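Tyrosine--tRNA ligase (Archaeoglobus fulgidus, PDB 2CYB) is a homodimeric class I synthetase that probably activates L-tyrosine with ATP and transfers it to the acceptor end of tRNA(Tyr). Local coordinates at residues A[123-128]-A[159-164]; A[265-270]-A[305-310]. All coordinates share one frame; numbering follows the deposited sequence.

Contact 1. Residues A[123-128]-A[159-164]; sequences LDVLKM and PLMQAL. With TYR (tyrosine), chain C.
Leu164 drives its forked end against the backbone of helix 119-131, CD1 resting 3.3 Å from Val125 N while CD2 lies 3.6 Å from Asp124 CB. Its CG stands anti to the carbonyl carbon (chi1 -76°), carrying both methyls across. Met128 slides past in the opposite direction, Met128 CG 3.9 Å from Leu164 CG; bends at chi2 and chi3 bring its CE over to Ala163 CB. Val125 meets the same leucine, CG2 3.5 Å from Leu164 CD1, and touches Met161 CG. Segments 123-128 and 159-164, their axes 9.5 Å apart at closest approach and inclined at 121°, lie on helices of the Rossmann-fold catalytic domain, and Leu126 of helix 119-131 packs on Ile73 of the second subunit. Helix 154-168 turns another side to the substrate: Gln162, CG anti to its own N (chi1 -178°), lays its carboxamide flat over one face of the ligand's ring, CG 3.3 Å from the ligand's CZ, and OE1 accepts a 2.8 Å bond from the ligand's N. Cut back to an alanine, this position would probably leave the ligand's ammonium group one acceptor short, one face of its ring without the amide, and Gln180 OE1 without the NE2 it pairs with.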
loop_
_atom_site.group_PDB
_atom_site.type_symbol
_atom_site.label_atom_id
_atom_site.label_comp_id
_atom_site.label_asym_id
_atom_site.label_seq_id
_atom_site.Cartn_x
_atom_site.Cartn_y
_atom_site.Cartn_z
ATOM N N LEU A 123 -5.816 8.686 -5.309
ATOM C CA LEU A 123 -7.067 7.981 -5.504
ATOM C C LEU A 123 -6.857 6.852 -6.517
ATOM O O LEU A 123 -7.403 5.753 -6.353
ATOM C CB LEU A 123 -8.148 8.958 -5.975
ATOM C CG LEU A 123 -9.615 8.662 -5.653
ATOM C CD1 LEU A 123 -9.768 7.801 -4.402
ATOM C CD2 LEU A 123 -10.314 10.001 -5.454
ATOM N N ASP A 124 -6.058 7.107 -7.556
ATOM C CA ASP A 124 -5.785 6.072 -8.553
ATOM C C ASP A 124 -5.026 4.906 -7.920
ATOM O O ASP A 124 -5.249 3.742 -8.277
ATOM C CB ASP A 124 -4.967 6.636 -9.715
ATOM C CG ASP A 124 -5.833 7.283 -10.775
ATOM O OD1 ASP A 124 -5.277 8.012 -11.618
ATOM O OD2 ASP A 124 -7.061 7.056 -10.768
ATOM N N VAL A 125 -4.119 5.223 -7.003
ATOM C CA VAL A 125 -3.347 4.192 -6.315
ATOM C C VAL A 125 -4.308 3.294 -5.554
ATOM O O VAL A 125 -4.194 2.065 -5.594
ATOM C CB VAL A 125 -2.322 4.801 -5.318
ATOM C CG1 VAL A 125 -1.735 3.701 -4.432
ATOM C CG2 VAL A 125 -1.213 5.497 -6.079
ATOM N N LEU A 126 -5.270 3.907 -4.866
ATOM C CA LEU A 126 -6.239 3.127 -4.105
ATOM C C LEU A 126 -7.084 2.236 -5.019
ATOM O O LEU A 126 -7.388 1.093 -4.672
ATOM C CB LEU A 126 -7.138 4.051 -3.276
ATOM C CG LEU A 126 -6.437 4.847 -2.169
ATOM C CD1 LEU A 126 -7.490 5.474 -1.281
ATOM C CD2 LEU A 126 -5.515 3.947 -1.350
ATOM N N LYS A 127 -7.455 2.756 -6.185
ATOM C CA LYS A 127 -8.246 1.991 -7.148
ATOM C C LYS A 127 -7.404 0.840 -7.691
ATOM O O LYS A 127 -7.883 -0.296 -7.813
ATOM C CB LYS A 127 -8.698 2.895 -8.295
ATOM C CG LYS A 127 -9.718 3.944 -7.877
ATOM C CD LYS A 127 -10.075 4.868 -9.038
ATOM C CE LYS A 127 -11.162 5.858 -8.638
ATOM N NZ LYS A 127 -11.536 6.760 -9.765
ATOM N N MET A 128 -6.154 1.136 -8.030
ATOM C CA MET A 128 -5.244 0.099 -8.522
ATOM C C MET A 128 -5.080 -0.987 -7.452
ATOM O O MET A 128 -5.104 -2.184 -7.755
ATOM C CB MET A 128 -3.869 0.695 -8.844
ATOM C CG MET A 128 -3.767 1.369 -10.200
ATOM S SD MET A 128 -3.837 0.153 -11.544
ATOM C CE MET A 128 -2.228 -0.581 -11.407
ATOM N N PRO A 159 4.831 -1.184 -7.197
ATOM C CA PRO A 159 4.465 -1.494 -8.587
ATOM C C PRO A 159 3.224 -0.773 -9.089
ATOM O O PRO A 159 3.152 -0.390 -10.251
ATOM C CB PRO A 159 4.285 -3.016 -8.575
ATOM C CG PRO A 159 3.794 -3.274 -7.167
ATOM C CD PRO A 159 4.696 -2.375 -6.340
ATOM N N LEU A 160 2.249 -0.589 -8.212
ATOM C CA LEU A 160 1.029 0.106 -8.592
ATOM C C LEU A 160 1.354 1.541 -9.001
ATOM O O LEU A 160 0.830 2.055 -9.992
ATOM C CB LEU A 160 0.045 0.121 -7.423
ATOM C CG LEU A 160 -0.211 -1.223 -6.737
ATOM C CD1 LEU A 160 -1.273 -1.030 -5.659
ATOM C CD2 LEU A 160 -0.657 -2.262 -7.758
ATOM N N MET A 161 2.228 2.180 -8.233
ATOM C CA MET A 161 2.615 3.550 -8.503
ATOM C C MET A 161 3.425 3.659 -9.778
ATOM O O MET A 161 3.296 4.636 -10.500
ATOM C CB MET A 161 3.398 4.123 -7.323
ATOM C CG MET A 161 2.508 4.485 -6.143
ATOM S SD MET A 161 3.470 5.176 -4.788
ATOM C CE MET A 161 4.262 6.592 -5.585
ATOM N N GLN A 162 4.270 2.669 -10.049
ATOM C CA GLN A 162 5.058 2.694 -11.273
ATOM C C GLN A 162 4.118 2.637 -12.472
ATOM O O GLN A 162 4.281 3.387 -13.433
ATOM C CB GLN A 162 6.026 1.511 -11.330
ATOM C CG GLN A 162 6.896 1.524 -12.576
ATOM C CD GLN A 162 8.081 0.588 -12.458
ATOM O OE1 GLN A 162 8.573 0.332 -11.358
ATOM N NE2 GLN A 162 8.562 0.094 -13.593
ATOM N N ALA A 163 3.130 1.750 -12.404
ATOM C CA ALA A 163 2.159 1.614 -13.484
ATOM C C ALA A 163 1.417 2.936 -13.659
ATOM O O ALA A 163 1.212 3.391 -14.783
ATOM C CB ALA A 163 1.176 0.491 -13.180
ATOM N N LEU A 164 1.024 3.560 -12.551
ATOM C CA LEU A 164 0.320 4.835 -12.630
ATOM C C LEU A 164 1.183 5.972 -13.148
ATOM O O LEU A 164 0.658 6.945 -13.702
ATOM C CB LEU A 164 -0.269 5.216 -11.273
ATOM C CG LEU A 164 -1.529 4.425 -10.911
ATOM C CD1 LEU A 164 -1.911 4.705 -9.452
ATOM C CD2 LEU A 164 -2.665 4.812 -11.874
HETATM N N TYR C . 11.300 0.155 -10.993
HETATM C CA TYR C . 12.412 0.893 -11.640
HETATM C C TYR C . 13.760 0.254 -11.312
HETATM O O TYR C . 14.781 0.775 -11.791
HETATM C CB TYR C . 12.382 2.357 -11.188
HETATM C CG TYR C . 11.106 3.043 -11.615
HETATM C CD1 TYR C . 10.265 3.656 -10.685
HETATM C CD2 TYR C . 10.739 3.073 -12.966
HETATM C CE1 TYR C . 9.081 4.291 -11.096
HETATM C CE2 TYR C . 9.575 3.694 -13.383
HETATM C CZ TYR C . 8.749 4.304 -12.448
HETATM O OH TYR C . 7.609 4.934 -12.880
HETATM O OXT TYR C . 13.774 -0.767 -10.594
#

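Contact 2. Residues A[265-270]-A[305-310]; sequences KIVVER and AKYLNM
Tyr307 reaches from helix 297-319 to the short strand 266-268, one half of a two-stranded antiparallel beta-hairpin with strand 278-280, in the C-terminal part of the synthetase. Its hydroxyl receives the backbone N-H of Val267, with 2.8 Å between Val267 N and Tyr307 OH and a nearly straight 169° at the hydrogen. Helix and strand are thus joined by a side chain bonded to a main-chain amide. The ring is sandwiched as well: Ile266 CG1 makes a CH-pi contact with one face, 3.9 Å from the Tyr307 ring centroid and offset toward the rim, while Met310 CE lies against the opposite face. Val267 O sits at the ring edge, 3.5 Å from Tyr307 CE1. The isoleucine branch gets there because CG1 is anti to the backbone N (chi1 178°) and crosses the ring at a slant.

Further out, Phe263 meets the same tyrosine edge-to-face. The strand itself is positioned by backbone hydrogen bonds to its partner, Ile266 with Tyr280 and Val268 with Val278, and Val268 turns from Tyr307 to pack on Ala303, an earlier residue of the same helix. Lys265 O, which approaches the Tyr307 ring obliquely near CE2, is buried by the contact with no polar partner in the model. Nearer the solvent, Lys306 is stretched to full length, its CG anti to N (chi1 176°), and meets the Glu269 side chain at about a right angle. That ion pair is long and probably contributes little fixation, with 3.9 Å separating Glu269 OE2 from Lys306 NZ.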
loop_
_atom_site.group_PDB
_atom_site.type_symbol
_atom_site.label_atom_id
_atom_site.label_comp_id
_atom_site.label_asym_id
_atom_site.label_seq_id
_atom_site.Cartn_x
_atom_site.Cartn_y
_atom_site.Cartn_z
ATOM N N LYS A 265 31.873 3.540 -34.445
ATOM C CA LYS A 265 32.861 2.526 -34.770
ATOM C C LYS A 265 33.872 2.498 -33.639
ATOM O O LYS A 265 33.953 3.438 -32.850
ATOM C CB LYS A 265 33.574 2.870 -36.083
ATOM C CG LYS A 265 34.337 4.190 -36.053
ATOM C CD LYS A 265 33.405 5.375 -35.824
ATOM C CE LYS A 265 34.160 6.698 -35.772
ATOM N NZ LYS A 265 34.824 7.035 -37.062
ATOM N N ILE A 266 34.638 1.421 -33.553
ATOM C CA ILE A 266 35.649 1.329 -32.512
ATOM C C ILE A 266 36.964 0.849 -33.112
ATOM O O ILE A 266 37.022 -0.186 -33.780
ATOM C CB ILE A 266 35.204 0.386 -31.378
ATOM C CG1 ILE A 266 36.311 0.283 -30.323
ATOM C CG2 ILE A 266 34.845 -0.980 -31.946
ATOM C CD1 ILE A 266 35.920 -0.537 -29.103
ATOM N N VAL A 267 38.011 1.634 -32.894
ATOM C CA VAL A 267 39.331 1.297 -33.390
ATOM C C VAL A 267 40.049 0.499 -32.309
ATOM O O VAL A 267 40.161 0.938 -31.164
ATOM C CB VAL A 267 40.147 2.569 -33.704
ATOM C CG1 VAL A 267 41.556 2.197 -34.135
ATOM C CG2 VAL A 267 39.458 3.370 -34.794
ATOM N N VAL A 268 40.518 -0.686 -32.670
ATOM C CA VAL A 268 41.236 -1.534 -31.737
ATOM C C VAL A 268 42.704 -1.520 -32.142
ATOM O O VAL A 268 43.108 -2.220 -33.073
ATOM C CB VAL A 268 40.703 -2.972 -31.786
ATOM C CG1 VAL A 268 41.473 -3.855 -30.825
ATOM C CG2 VAL A 268 39.222 -2.978 -31.443
ATOM N N GLU A 269 43.501 -0.706 -31.460
ATOM C CA GLU A 269 44.923 -0.633 -31.774
ATOM C C GLU A 269 45.571 -1.934 -31.319
ATOM O O GLU A 269 45.255 -2.452 -30.239
ATOM C CB GLU A 269 45.570 0.558 -31.062
ATOM C CG GLU A 269 44.825 1.868 -31.253
ATOM C CD GLU A 269 45.633 3.083 -30.824
ATOM O OE1 GLU A 269 46.387 2.989 -29.834
ATOM O OE2 GLU A 269 45.500 4.141 -31.476
ATOM N N ARG A 270 46.463 -2.473 -32.143
ATOM C CA ARG A 270 47.142 -3.720 -31.813
ATOM C C ARG A 270 48.553 -3.714 -32.368
ATOM O O ARG A 270 48.838 -3.013 -33.330
ATOM C CB ARG A 270 46.420 -4.922 -32.424
ATOM C CG ARG A 270 44.991 -5.134 -31.985
ATOM C CD ARG A 270 44.440 -6.424 -32.582
ATOM N NE ARG A 270 44.375 -6.373 -34.042
ATOM C CZ ARG A 270 43.824 -7.316 -34.800
ATOM N NH1 ARG A 270 43.288 -8.393 -34.241
ATOM N NH2 ARG A 270 43.798 -7.177 -36.120
ATOM N N ALA A 305 38.371 -0.085 -22.710
ATOM C CA ALA A 305 38.732 0.790 -21.598
ATOM C C ALA A 305 38.996 2.206 -22.095
ATOM O O ALA A 305 38.595 3.183 -21.459
ATOM C CB ALA A 305 39.969 0.243 -20.867
ATOM N N LYS A 306 39.675 2.324 -23.235
ATOM C CA LYS A 306 39.983 3.640 -23.784
ATOM C C LYS A 306 38.730 4.407 -24.202
ATOM O O LYS A 306 38.588 5.593 -23.898
ATOM C CB LYS A 306 40.925 3.512 -24.985
ATOM C CG LYS A 306 41.209 4.836 -25.673
ATOM C CD LYS A 306 42.121 4.662 -26.879
ATOM C CE LYS A 306 42.333 5.992 -27.587
ATOM N NZ LYS A 306 43.177 5.854 -28.808
ATOM N N TYR A 307 37.822 3.743 -24.911
ATOM C CA TYR A 307 36.605 4.413 -25.340
ATOM C C TYR A 307 35.696 4.740 -24.159
ATOM O O TYR A 307 35.104 5.820 -24.102
ATOM C CB TYR A 307 35.852 3.561 -26.359
ATOM C CG TYR A 307 36.390 3.708 -27.763
ATOM C CD1 TYR A 307 37.518 3.004 -28.177
ATOM C CD2 TYR A 307 35.784 4.577 -28.669
ATOM C CE1 TYR A 307 38.033 3.160 -29.466
ATOM C CE2 TYR A 307 36.290 4.742 -29.955
ATOM C CZ TYR A 307 37.410 4.030 -30.347
ATOM O OH TYR A 307 37.902 4.179 -31.625
ATOM N N LEU A 308 35.588 3.809 -23.218
ATOM C CA LEU A 308 34.748 4.041 -22.052
ATOM C C LEU A 308 35.307 5.233 -21.284
ATOM O O LEU A 308 34.552 6.083 -20.813
ATOM C CB LEU A 308 34.710 2.801 -21.154
ATOM C CG LEU A 308 33.704 2.833 -19.998
ATOM C CD1 LEU A 308 32.304 3.169 -20.519
ATOM C CD2 LEU A 308 33.696 1.479 -19.308
ATOM N N ASN A 309 36.630 5.310 -21.169
ATOM C CA ASN A 309 37.239 6.431 -20.461
ATOM C C ASN A 309 36.991 7.751 -21.176
ATOM O O ASN A 309 36.867 8.794 -20.534
ATOM C CB ASN A 309 38.743 6.211 -20.260
ATOM C CG ASN A 309 39.041 5.422 -19.004
ATOM O OD1 ASN A 309 38.354 5.576 -17.994
ATOM N ND2 ASN A 309 40.072 4.584 -19.049
ATOM N N MET A 310 36.916 7.715 -22.503
ATOM C CA MET A 310 36.654 8.931 -23.259
ATOM C C MET A 310 35.227 9.367 -22.955
ATOM O O MET A 310 34.940 10.549 -22.768
ATOM C CB MET A 310 36.811 8.681 -24.765
ATOM C CG MET A 310 38.245 8.445 -25.209
ATOM S SD MET A 310 38.425 8.464 -27.011
ATOM C CE MET A 310 37.937 6.807 -27.393
#

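The two contacts lie on opposite sides of the chain's centre, about 45 Å apart between centres and about 25 Å at their nearest atoms, and they share no helix or strand. They follow one another in sequence: contact 1 joins helix 119-131 to helix 154-168 before the chain reaches the hairpin strand 266-268 and helix 297-319 of contact 2. Contact 1 is buried helix packing in the Rossmann-fold half, between the tyrosine pocket and the second subunit. Contact 2 is a surface contact away from the tyrosine pocket and the HIGH and KMSKS motifs, where a helix tyrosine is hydrogen-bonded to a strand amide. Substrate recognition and dimer contacts therefore meet around the first, while the second joins the hairpin to helix 297-319.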